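Local coordinates for lysosome-associated membrane glycoprotein 3 (Homo sapiens, PDB 4AKM) that serves as a lysosomal membrane glycoprotein in the unfolded protein response and in lysosome-autophagosome fusion, this chain being the membrane-proximal part of its luminal region, at residues G22-V27 / Y39-P44; Y80-V85 / V106-A111. All blocks are in the same frame, centred on the assembly; numbering follows the deposited sequence.

Contact 1: residues G22-V27 / Y39-P44; sequences GIQLIV and YFNIDP
Q24 and N41 lie alongside each other, pointing the same way, and their amides join in one side-chain hydrogen bond: Q24 NE2 donates to N41 OD1 at 3.1 Å. The bond is nearly straight, with an N-H...O angle of 163°, and OD1 stays close to the amide plane of Q24. The two amide planes are nearly parallel. Q24 reaches this position with CG anti to its backbone N (chi1 -170°) and an extended chain. The other end of the same amide meets the Y39 ring at its edge, Q24 OE1 standing 3.4 Å from Y39 CD2, with amide and ring planes steeply inclined at 78°. Beside it, I26 CG1 packs 3.5 Å from Y39 CE2.

These side chains share one face of an antiparallel pair, the two strands 14-27 and 38-41 of a beta hairpin. L25 and F40 form the hydrogen-bonded pair between the non-hydrogen-bonded pairs Q24-N41 and I26-Y39. L25 N donates to F40 O (2.8 Å) and F40 N donates to L25 O (2.9 Å), while I42 N to I23 O (2.9 Å) carries the pairing one step further.

On the reverse face the contact is apolar. I42 CD1 lies between two residues of the facing strand, 3.7 Å from I23 CG2 and also touching L25 CG. Further out, F64 of strand 57-64 meets L25, F40 and I42, and V132 touches I23 and L25. On its far edge strand 14-27 is hydrogen-bonded through Q24 to K133 and through I26 to Q131.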
loop_
_atom_site.group_PDB
_atom_site.type_symbol
_atom_site.label_atom_id
_atom_site.label_comp_id
_atom_site.label_asym_id
_atom_site.label_seq_id
_atom_site.Cartn_x
_atom_site.Cartn_y
_atom_site.Cartn_z
ATOM N N GLY A 22 -1.192 8.167 1.510
ATOM C CA GLY A 22 -2.240 8.116 2.498
ATOM C C GLY A 22 -3.043 6.887 2.165
ATOM O O GLY A 22 -3.227 6.557 0.994
ATOM N N ILE A 23 -3.503 6.189 3.194
ATOM C CA ILE A 23 -4.237 4.949 2.992
ATOM C C ILE A 23 -5.501 4.920 3.846
ATOM O O ILE A 23 -5.507 5.336 5.006
ATOM C CB ILE A 23 -3.342 3.711 3.240
ATOM C CG1 ILE A 23 -2.197 3.692 2.227
ATOM C CG2 ILE A 23 -4.141 2.428 3.129
ATOM C CD1 ILE A 23 -1.014 2.874 2.665
ATOM N N GLN A 24 -6.578 4.455 3.230
ATOM C CA GLN A 24 -7.882 4.398 3.853
ATOM C C GLN A 24 -8.413 2.984 3.648
ATOM O O GLN A 24 -8.179 2.368 2.608
ATOM C CB GLN A 24 -8.811 5.436 3.201
ATOM C CG GLN A 24 -10.141 5.651 3.917
ATOM C CD GLN A 24 -10.987 6.762 3.297
ATOM O OE1 GLN A 24 -11.614 6.577 2.253
ATOM N NE2 GLN A 24 -11.008 7.923 3.947
ATOM N N LEU A 25 -9.107 2.454 4.646
ATOM C CA LEU A 25 -9.754 1.159 4.503
ATOM C C LEU A 25 -11.258 1.348 4.598
ATOM O O LEU A 25 -11.745 1.979 5.526
ATOM C CB LEU A 25 -9.257 0.175 5.567
ATOM C CG LEU A 25 -7.817 -0.319 5.396
ATOM C CD1 LEU A 25 -7.381 -1.211 6.556
ATOM C CD2 LEU A 25 -7.649 -1.046 4.068
ATOM N N ILE A 26 -11.987 0.814 3.628
ATOM C CA ILE A 26 -13.437 0.921 3.611
ATOM C C ILE A 26 -14.057 -0.457 3.805
ATOM O O ILE A 26 -13.847 -1.349 2.980
ATOM C CB ILE A 26 -13.958 1.517 2.270
ATOM C CG1 ILE A 26 -13.581 2.996 2.127
ATOM C CG2 ILE A 26 -15.470 1.348 2.159
ATOM C CD1 ILE A 26 -12.230 3.243 1.500
ATOM N N VAL A 27 -14.812 -0.637 4.892
ATOM C CA VAL A 27 -15.539 -1.895 5.087
ATOM C C VAL A 27 -17.050 -1.737 4.926
ATOM O O VAL A 27 -17.650 -0.785 5.420
ATOM C CB VAL A 27 -15.178 -2.640 6.420
ATOM C CG1 VAL A 27 -13.783 -2.264 6.897
ATOM C CG2 VAL A 27 -16.210 -2.378 7.513
ATOM N N TYR A 39 -15.351 3.758 7.554
ATOM C CA TYR A 39 -14.087 4.262 7.043
ATOM C C TYR A 39 -13.008 4.181 8.119
ATOM O O TYR A 39 -13.278 4.399 9.300
ATOM C CB TYR A 39 -14.251 5.700 6.545
ATOM C CG TYR A 39 -15.041 5.815 5.252
ATOM C CD1 TYR A 39 -16.432 5.741 5.245
ATOM C CD2 TYR A 39 -14.392 5.985 4.035
ATOM C CE1 TYR A 39 -17.150 5.839 4.061
ATOM C CE2 TYR A 39 -15.100 6.086 2.851
ATOM C CZ TYR A 39 -16.477 6.011 2.867
ATOM O OH TYR A 39 -17.177 6.112 1.682
ATOM N N PHE A 40 -11.793 3.838 7.716
ATOM C CA PHE A 40 -10.669 3.873 8.640
ATOM C C PHE A 40 -9.414 4.460 8.011
ATOM O O PHE A 40 -8.839 3.879 7.098
ATOM C CB PHE A 40 -10.333 2.496 9.202
ATOM C CG PHE A 40 -9.092 2.502 10.039
ATOM C CD1 PHE A 40 -9.119 3.009 11.330
ATOM C CD2 PHE A 40 -7.883 2.050 9.524
ATOM C CE1 PHE A 40 -7.972 3.044 12.103
ATOM C CE2 PHE A 40 -6.725 2.079 10.291
ATOM C CZ PHE A 40 -6.770 2.575 11.582
ATOM N N ASN A 41 -8.981 5.601 8.531
ATOM C CA ASN A 41 -7.782 6.256 8.036
ATOM C C ASN A 41 -6.520 5.690 8.678
ATOM O O ASN A 41 -6.380 5.712 9.903
ATOM C CB ASN A 41 -7.872 7.755 8.299
ATOM C CG ASN A 41 -8.962 8.426 7.482
ATOM O OD1 ASN A 41 -9.697 7.768 6.735
ATOM N ND2 ASN A 41 -9.070 9.744 7.616
ATOM N N ILE A 42 -5.602 5.177 7.864
ATOM C CA ILE A 42 -4.303 4.808 8.396
ATOM C C ILE A 42 -3.642 6.095 8.870
ATOM O O ILE A 42 -3.361 6.989 8.074
ATOM C CB ILE A 42 -3.398 4.078 7.373
ATOM C CG1 ILE A 42 -3.727 2.586 7.306
ATOM C CG2 ILE A 42 -1.935 4.211 7.768
ATOM C CD1 ILE A 42 -5.061 2.259 6.698
ATOM N N ASP A 43 -3.457 6.200 10.180
ATOM C CA ASP A 43 -2.771 7.332 10.785
ATOM C C ASP A 43 -1.270 7.044 10.806
ATOM O O ASP A 43 -0.798 6.189 11.555
ATOM C CB ASP A 43 -3.332 7.596 12.190
ATOM C CG ASP A 43 -2.487 8.568 13.004
ATOM O OD1 ASP A 43 -1.663 9.314 12.429
ATOM O OD2 ASP A 43 -2.666 8.590 14.241
ATOM N N PRO A 44 -0.519 7.767 9.972
ATOM C CA PRO A 44 0.921 7.567 9.773
ATOM C C PRO A 44 1.805 7.770 11.006
ATOM O O PRO A 44 2.919 7.247 11.023
ATOM C CB PRO A 44 1.272 8.600 8.698
ATOM C CG PRO A 44 0.143 9.547 8.666
ATOM C CD PRO A 44 -1.060 8.779 9.052
#

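Contact 2: residues Y80-V85 / V106-A111; sequences YYISEV and VMFQTA
The side chain of T110 lies over one face of the Y80 ring, a CH-pi contact in which T110 CB stands 4.3 Å from the ring centroid and 26° off its normal. The two side chains run alongside, pointing the same way. A chi1 of 61° sets Y80 CG between its backbone N and carbonyl carbon, laying the ring back against the partner chain, and the phenol is hydrogen-bonded through OH to H114 O. T110 OG1 is tied within its own segment to F108 O, at 3.0 Å and from above the carbonyl plane.

Y81 makes the next bump. Its CB wedges against the bend of the facing chain, 3.6 Å from M107 O and nearly as close to Q109 CA. V106 CG2 sits over one face of its ring, offset toward the rim and 4.1 Å from Y81 CE2, while Q109 lies beside the same side chain. Beyond it, I82 CB meets M107 CB at 4.0 Å, and I82 CD1 abuts F108 CD2 at 3.9 Å. F108 itself stacks on F116 and reaches V137 and L139, so its ring links this edge to the other sheet.

Backbone bonds grip both ends of this relief. Y80 and T110 exchange a pair of hydrogen bonds. I82 N binds M107 O at 2.7 Å, whereas the return bond from M107 N is weak. Between these pairs the register slips by one residue, and F108, with positive phi (57°), turns the corner of the chain. The evidence identifies an antiparallel hairpin pairing of strands 80-90 and 97-110, interrupted by a beta bulge at the edge of a five-strand sheet.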
loop_
_atom_site.group_PDB
_atom_site.type_symbol
_atom_site.label_atom_id
_atom_site.label_comp_id
_atom_site.label_asym_id
_atom_site.label_seq_id
_atom_site.Cartn_x
_atom_site.Cartn_y
_atom_site.Cartn_z
ATOM N N TYR A 80 8.742 -2.474 -12.415
ATOM C CA TYR A 80 8.281 -3.111 -11.190
ATOM C C TYR A 80 6.853 -2.642 -10.938
ATOM O O TYR A 80 6.388 -1.688 -11.561
ATOM C CB TYR A 80 9.183 -2.732 -10.009
ATOM C CG TYR A 80 9.223 -1.244 -9.710
ATOM C CD1 TYR A 80 10.071 -0.396 -10.411
ATOM C CD2 TYR A 80 8.412 -0.689 -8.727
ATOM C CE1 TYR A 80 10.110 0.963 -10.140
ATOM C CE2 TYR A 80 8.445 0.667 -8.451
ATOM C CZ TYR A 80 9.296 1.488 -9.159
ATOM O OH TYR A 80 9.332 2.835 -8.886
ATOM N N TYR A 81 6.162 -3.303 -10.018
ATOM C CA TYR A 81 4.764 -2.992 -9.748
ATOM C C TYR A 81 4.362 -3.585 -8.411
ATOM O O TYR A 81 5.079 -4.422 -7.859
ATOM C CB TYR A 81 3.868 -3.551 -10.863
ATOM C CG TYR A 81 4.125 -5.007 -11.183
ATOM C CD1 TYR A 81 5.090 -5.376 -12.115
ATOM C CD2 TYR A 81 3.414 -6.014 -10.547
ATOM C CE1 TYR A 81 5.336 -6.708 -12.402
ATOM C CE2 TYR A 81 3.650 -7.347 -10.827
ATOM C CZ TYR A 81 4.610 -7.691 -11.754
ATOM O OH TYR A 81 4.840 -9.022 -12.029
ATOM N N ILE A 82 3.229 -3.143 -7.877
ATOM C CA ILE A 82 2.650 -3.811 -6.720
ATOM C C ILE A 82 1.975 -5.076 -7.223
ATOM O O ILE A 82 1.071 -5.009 -8.051
ATOM C CB ILE A 82 1.611 -2.933 -5.997
ATOM C CG1 ILE A 82 2.296 -1.801 -5.232
ATOM C CG2 ILE A 82 0.778 -3.772 -5.040
ATOM C CD1 ILE A 82 1.358 -0.682 -4.827
ATOM N N SER A 83 2.425 -6.227 -6.737
ATOM C CA SER A 83 1.894 -7.503 -7.197
ATOM C C SER A 83 0.892 -8.118 -6.222
ATOM O O SER A 83 0.158 -9.040 -6.581
ATOM C CB SER A 83 3.024 -8.493 -7.476
ATOM O OG SER A 83 3.691 -8.849 -6.281
ATOM N N GLU A 84 0.854 -7.623 -4.987
ATOM C CA GLU A 84 -0.130 -8.157 -4.041
ATOM C C GLU A 84 -0.566 -7.141 -2.990
ATOM O O GLU A 84 0.237 -6.331 -2.533
ATOM C CB GLU A 84 0.402 -9.430 -3.367
ATOM C CG GLU A 84 -0.535 -10.030 -2.324
ATOM C CD GLU A 84 -0.180 -11.462 -1.970
ATOM O OE1 GLU A 84 -0.156 -12.304 -2.893
ATOM O OE2 GLU A 84 0.068 -11.745 -0.776
ATOM N N VAL A 85 -1.844 -7.159 -2.613
ATOM C CA VAL A 85 -2.268 -6.302 -1.503
ATOM C C VAL A 85 -3.109 -7.043 -0.479
ATOM O O VAL A 85 -4.122 -7.638 -0.811
ATOM C CB VAL A 85 -3.049 -5.056 -1.953
ATOM C CG1 VAL A 85 -3.255 -4.126 -0.764
ATOM C CG2 VAL A 85 -2.318 -4.332 -3.070
ATOM N N VAL A 106 -1.518 -6.251 -11.286
ATOM C CA VAL A 106 -0.468 -5.375 -11.772
ATOM C C VAL A 106 -0.883 -3.942 -11.469
ATOM O O VAL A 106 -1.814 -3.404 -12.076
ATOM C CB VAL A 106 -0.205 -5.574 -13.272
ATOM C CG1 VAL A 106 0.563 -4.393 -13.838
ATOM C CG2 VAL A 106 0.561 -6.867 -13.497
ATOM N N MET A 107 -0.188 -3.334 -10.513
ATOM C CA MET A 107 -0.641 -2.075 -9.948
ATOM C C MET A 107 0.498 -1.087 -9.748
ATOM O O MET A 107 1.544 -1.430 -9.194
ATOM C CB MET A 107 -1.359 -2.331 -8.622
ATOM C CG MET A 107 -2.102 -1.128 -8.094
ATOM S SD MET A 107 -2.990 -1.475 -6.574
ATOM C CE MET A 107 -4.023 -0.016 -6.465
ATOM N N PHE A 108 0.269 0.140 -10.201
ATOM C CA PHE A 108 1.262 1.208 -10.150
ATOM C C PHE A 108 2.530 0.778 -10.867
ATOM O O PHE A 108 3.631 1.066 -10.407
ATOM C CB PHE A 108 1.612 1.603 -8.708
ATOM C CG PHE A 108 0.467 2.183 -7.923
ATOM C CD1 PHE A 108 -0.812 2.257 -8.453
ATOM C CD2 PHE A 108 0.684 2.674 -6.648
ATOM C CE1 PHE A 108 -1.851 2.791 -7.717
ATOM C CE2 PHE A 108 -0.347 3.212 -5.910
ATOM C CZ PHE A 108 -1.619 3.273 -6.444
ATOM N N GLN A 109 2.378 0.074 -11.983
ATOM C CA GLN A 109 3.540 -0.414 -12.721
ATOM C C GLN A 109 4.396 0.744 -13.241
ATOM O O GLN A 109 3.885 1.676 -13.865
ATOM C CB GLN A 109 3.114 -1.331 -13.868
ATOM C CG GLN A 109 4.275 -2.084 -14.510
ATOM C CD GLN A 109 3.838 -2.949 -15.678
ATOM O OE1 GLN A 109 2.708 -2.841 -16.158
ATOM N NE2 GLN A 109 4.734 -3.813 -16.143
ATOM N N THR A 110 5.699 0.670 -12.980
ATOM C CA THR A 110 6.615 1.768 -13.269
ATOM C C THR A 110 7.952 1.239 -13.768
ATOM O O THR A 110 8.452 0.241 -13.249
ATOM C CB THR A 110 6.890 2.596 -11.999
ATOM O OG1 THR A 110 5.649 3.026 -11.429
ATOM C CG2 THR A 110 7.752 3.813 -12.313
ATOM N N ALA A 111 8.526 1.915 -14.765
ATOM C CA ALA A 111 9.845 1.560 -15.286
ATOM C C ALA A 111 10.877 1.548 -14.163
ATOM O O ALA A 111 10.910 2.459 -13.336
ATOM C CB ALA A 111 10.260 2.529 -16.380
#

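How the contacts relate
Contact 1 closes before contact 2 opens along the chain, and each joins two strands of a beta hairpin. Their centres are 20 Å apart on opposite sides of the chain's centre, and their nearest atoms are about 7 Å apart, so they do not touch. Contact 1 pairs strands 14-27 and 38-41 in the larger, curled antiparallel sheet, whereas contact 2 pairs strands 80-90 and 97-110 in the five-strand sheet. The sheets meet through side chains: L25 reaches A87, and F40 reaches L89, both on the strand that also carries contact 2. Both contacts lie within the one LAMP-family luminal domain, a beta prism whose two sheets pack through these side chains, built here without helices.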